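Local coordinates for uncharacterized protein (Ruminococcus gnavus, PDB 4QAN) that is of unknown function but has a cystatin-like fold, as a divergent member of the NTF2-like superfamily, and probably binds metal ions, at residues E18-S23 against P202-G207. Numbering follows the deposited sequence.
Sequences ESEITS and PNQLTG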
ATOM      1  N   GLU A  18      21.641   9.796  -3.107  1.00 58.89           N
ATOM      2  CA  GLU A  18      22.460   8.764  -2.473  1.00 60.35           C
ATOM      3  C   GLU A  18      22.076   8.544  -0.999  1.00 61.75           C
ATOM      4  O   GLU A  18      21.798   9.505  -0.276  1.00 60.43           O
ATOM      5  CB  GLU A  18      23.943   9.175  -2.548  1.00 64.73           C
ATOM      6  CG  GLU A  18      24.930   8.018  -2.580  1.00 69.22           C
ATOM      7  CD  GLU A  18      24.739   7.100  -3.784  1.00 69.74           C
ATOM      8  OE1 GLU A  18      24.444   7.587  -4.904  1.00 64.03           O
ATOM      9  OE2 GLU A  18      24.888   5.874  -3.608  1.00 69.52           O
ATOM     10  N   SER A  19      22.072   7.282  -0.562  1.00 60.73           N
ATOM     11  CA  SER A  19      21.915   6.942   0.859  1.00 60.49           C
ATOM     12  C   SER A  19      23.252   6.615   1.543  1.00 64.44           C
ATOM     13  O   SER A  19      23.863   5.588   1.266  1.00 68.77           O
ATOM     14  CB  SER A  19      20.951   5.768   1.020  1.00 58.87           C
ATOM     15  OG  SER A  19      21.285   4.689   0.177  1.00 58.51           O
ATOM     16  N   GLU A  20      23.683   7.474   2.465  1.00 63.54           N
ATOM     17  CA  GLU A  20      24.981   7.320   3.121  1.00 65.83           C
ATOM     18  C   GLU A  20      24.914   6.603   4.481  1.00 67.21           C
ATOM     19  O   GLU A  20      25.935   6.474   5.166  1.00 72.37           O
ATOM     20  CB  GLU A  20      25.648   8.690   3.278  1.00 69.13           C
ATOM     21  CG  GLU A  20      25.421   9.600   2.079  1.00 72.10           C
ATOM     22  CD  GLU A  20      26.518  10.621   1.871  1.00 76.66           C
ATOM     23  OE1 GLU A  20      27.179  11.022   2.848  1.00 76.74           O
ATOM     24  OE2 GLU A  20      26.717  11.025   0.707  1.00 84.09           O
ATOM     25  N   ILE A  21      23.722   6.147   4.870  1.00 62.74           N
ATOM     26  CA  ILE A  21      23.527   5.364   6.092  1.00 62.05           C
ATOM     27  C   ILE A  21      23.137   3.954   5.678  1.00 59.73           C
ATOM     28  O   ILE A  21      22.040   3.763   5.181  1.00 51.21           O
ATOM     29  CB  ILE A  21      22.394   5.959   6.976  1.00 61.60           C
ATOM     30  CG1 ILE A  21      22.891   7.182   7.760  1.00 65.05           C
ATOM     31  CG2 ILE A  21      21.858   4.926   7.965  1.00 60.15           C
ATOM     32  CD1 ILE A  21      21.777   8.085   8.259  1.00 64.04           C
ATOM     33  N   THR A  22      24.018   2.969   5.886  1.00 61.68           N
ATOM     34  CA  THR A  22      23.682   1.579   5.539  1.00 63.02           C
ATOM     35  C   THR A  22      22.448   1.103   6.297  1.00 64.43           C
ATOM     36  O   THR A  22      21.493   0.603   5.703  1.00 62.63           O
ATOM     37  CB  THR A  22      24.798   0.577   5.890  1.00 68.45           C
ATOM     38  OG1 THR A  22      26.065   1.055   5.420  1.00 74.19           O
ATOM     39  CG2 THR A  22      24.499  -0.794   5.272  1.00 66.02           C
ATOM     40  N   SER A  23      22.494   1.258   7.617  1.00 70.83           N
ATOM     41  CA  SER A  23      21.540   0.623   8.516  1.00 67.23           C
ATOM     42  C   SER A  23      21.516   1.312   9.873  1.00 64.93           C
ATOM     43  O   SER A  23      22.413   2.077  10.205  1.00 68.39           O
ATOM     44  CB  SER A  23      21.923  -0.849   8.709  1.00 71.56           C
ATOM     45  OG  SER A  23      23.271  -0.974   9.161  1.00 75.68           O
ATOM     46  N   PRO A 202      20.115  12.957  12.657  1.00 59.98           N
ATOM     47  CA  PRO A 202      20.945  12.853  11.457  1.00 60.31           C
ATOM     48  C   PRO A 202      20.367  13.577  10.243  1.00 60.69           C
ATOM     49  O   PRO A 202      19.195  13.992  10.244  1.00 55.15           O
ATOM     50  CB  PRO A 202      20.957  11.346  11.176  1.00 58.20           C
ATOM     51  CG  PRO A 202      19.646  10.863  11.690  1.00 55.73           C
ATOM     52  CD  PRO A 202      19.300  11.742  12.866  1.00 57.55           C
ATOM     53  N   ASN A 203      21.203  13.738   9.222  1.00 64.65           N
ATOM     54  CA  ASN A 203      20.707  14.013   7.877  1.00 66.11           C
ATOM     55  C   ASN A 203      21.611  13.462   6.796  1.00 66.15           C
ATOM     56  O   ASN A 203      22.201  14.201   6.011  1.00 64.68           O
ATOM     57  CB  ASN A 203      20.425  15.489   7.660  1.00 68.81           C
ATOM     58  CG  ASN A 203      21.525  16.369   8.166  1.00 69.85           C
ATOM     59  OD1 ASN A 203      22.669  15.938   8.319  1.00 78.25           O
ATOM     60  ND2 ASN A 203      21.184  17.612   8.449  1.00 71.42           N
ATOM     61  N   GLN A 204      21.734  12.142   6.811  1.00 66.38           N
ATOM     62  CA  GLN A 204      21.959  11.371   5.605  1.00 63.67           C
ATOM     63  C   GLN A 204      20.609  10.708   5.363  1.00 57.73           C
ATOM     64  O   GLN A 204      19.714  10.804   6.200  1.00 56.21           O
ATOM     65  CB  GLN A 204      23.008  10.276   5.795  1.00 68.28           C
ATOM     66  CG  GLN A 204      24.161  10.583   6.752  1.00 73.03           C
ATOM     67  CD  GLN A 204      25.145  11.575   6.178  1.00 74.52           C
ATOM     68  OE1 GLN A 204      24.753  12.631   5.679  1.00 70.45           O
ATOM     69  NE2 GLN A 204      26.441  11.247   6.248  1.00 77.43           N
ATOM     70  N   LEU A 205      20.483  10.029   4.232  1.00 52.36           N
ATOM     71  CA  LEU A 205      19.388   9.102   3.998  1.00 49.00           C
ATOM     72  C   LEU A 205      19.920   7.684   4.133  1.00 48.01           C
ATOM     73  O   LEU A 205      21.124   7.444   4.048  1.00 51.40           O
ATOM     74  CB  LEU A 205      18.805   9.283   2.596  1.00 45.69           C
ATOM     75  CG  LEU A 205      18.711  10.712   2.081  1.00 45.99           C
ATOM     76  CD1 LEU A 205      18.104  10.700   0.687  1.00 46.69           C
ATOM     77  CD2 LEU A 205      17.903  11.574   3.036  1.00 46.79           C
ATOM     78  N   THR A 206      19.011   6.755   4.372  1.00 44.65           N
ATOM     79  CA  THR A 206      19.294   5.341   4.296  1.00 45.21           C
ATOM     80  C   THR A 206      18.601   4.837   3.017  1.00 46.15           C
ATOM     81  O   THR A 206      18.091   5.631   2.226  1.00 48.83           O
ATOM     82  CB  THR A 206      18.815   4.608   5.570  1.00 44.86           C
ATOM     83  OG1 THR A 206      19.497   3.352   5.704  1.00 43.43           O
ATOM     84  CG2 THR A 206      17.268   4.383   5.548  1.00 40.67           C
ATOM     85  N   GLY A 207      18.582   3.531   2.809  1.00 45.01           N
ATOM     86  CA  GLY A 207      18.272   2.992   1.500  1.00 43.71           C
ATOM     87  C   GLY A 207      16.888   3.297   0.978  1.00 43.85           C
ATOM     88  O   GLY A 207      15.937   3.400   1.749  1.00 46.18           O
TER
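I21 lies across Q204 and T206, its side chain meeting each at about a right angle, and has the most surface buried where these two loop segments meet. With CG1 beside the backbone N (chi1 -78°), its two branches part: CD1 rests 3.5 Å from Q204 CB, whereas CG2 turns to T206 and approaches OG1 at 3.6 Å. The backbone of I21 is held at both ends. Its N donates to L205 O over 3.0 Å, and its O accepts the hydroxyl of T206, with OG1 2.6 Å away and above the carbonyl plane. T206 CA adds a CA-H...O contact to the same oxygen, so a single carbonyl is met by both backbone and side chain of the threonine. The aliphatic part of Q204 also passes E20, CB to CB at 4.0 Å. A glycine in place of Q204 would probably strip the CG1-CD1 arm of I21 of most of its apolar support, leaving the more distant P202 CB, and open a gap beside E20. The junction ties the loop before helix 27-39 to the one leading to helix 221-234, near the surface; L205 packs on helix 43-48, whose R48 hydrogen-bonds T206 O, and P202 lies against Y33 of helix 27-39.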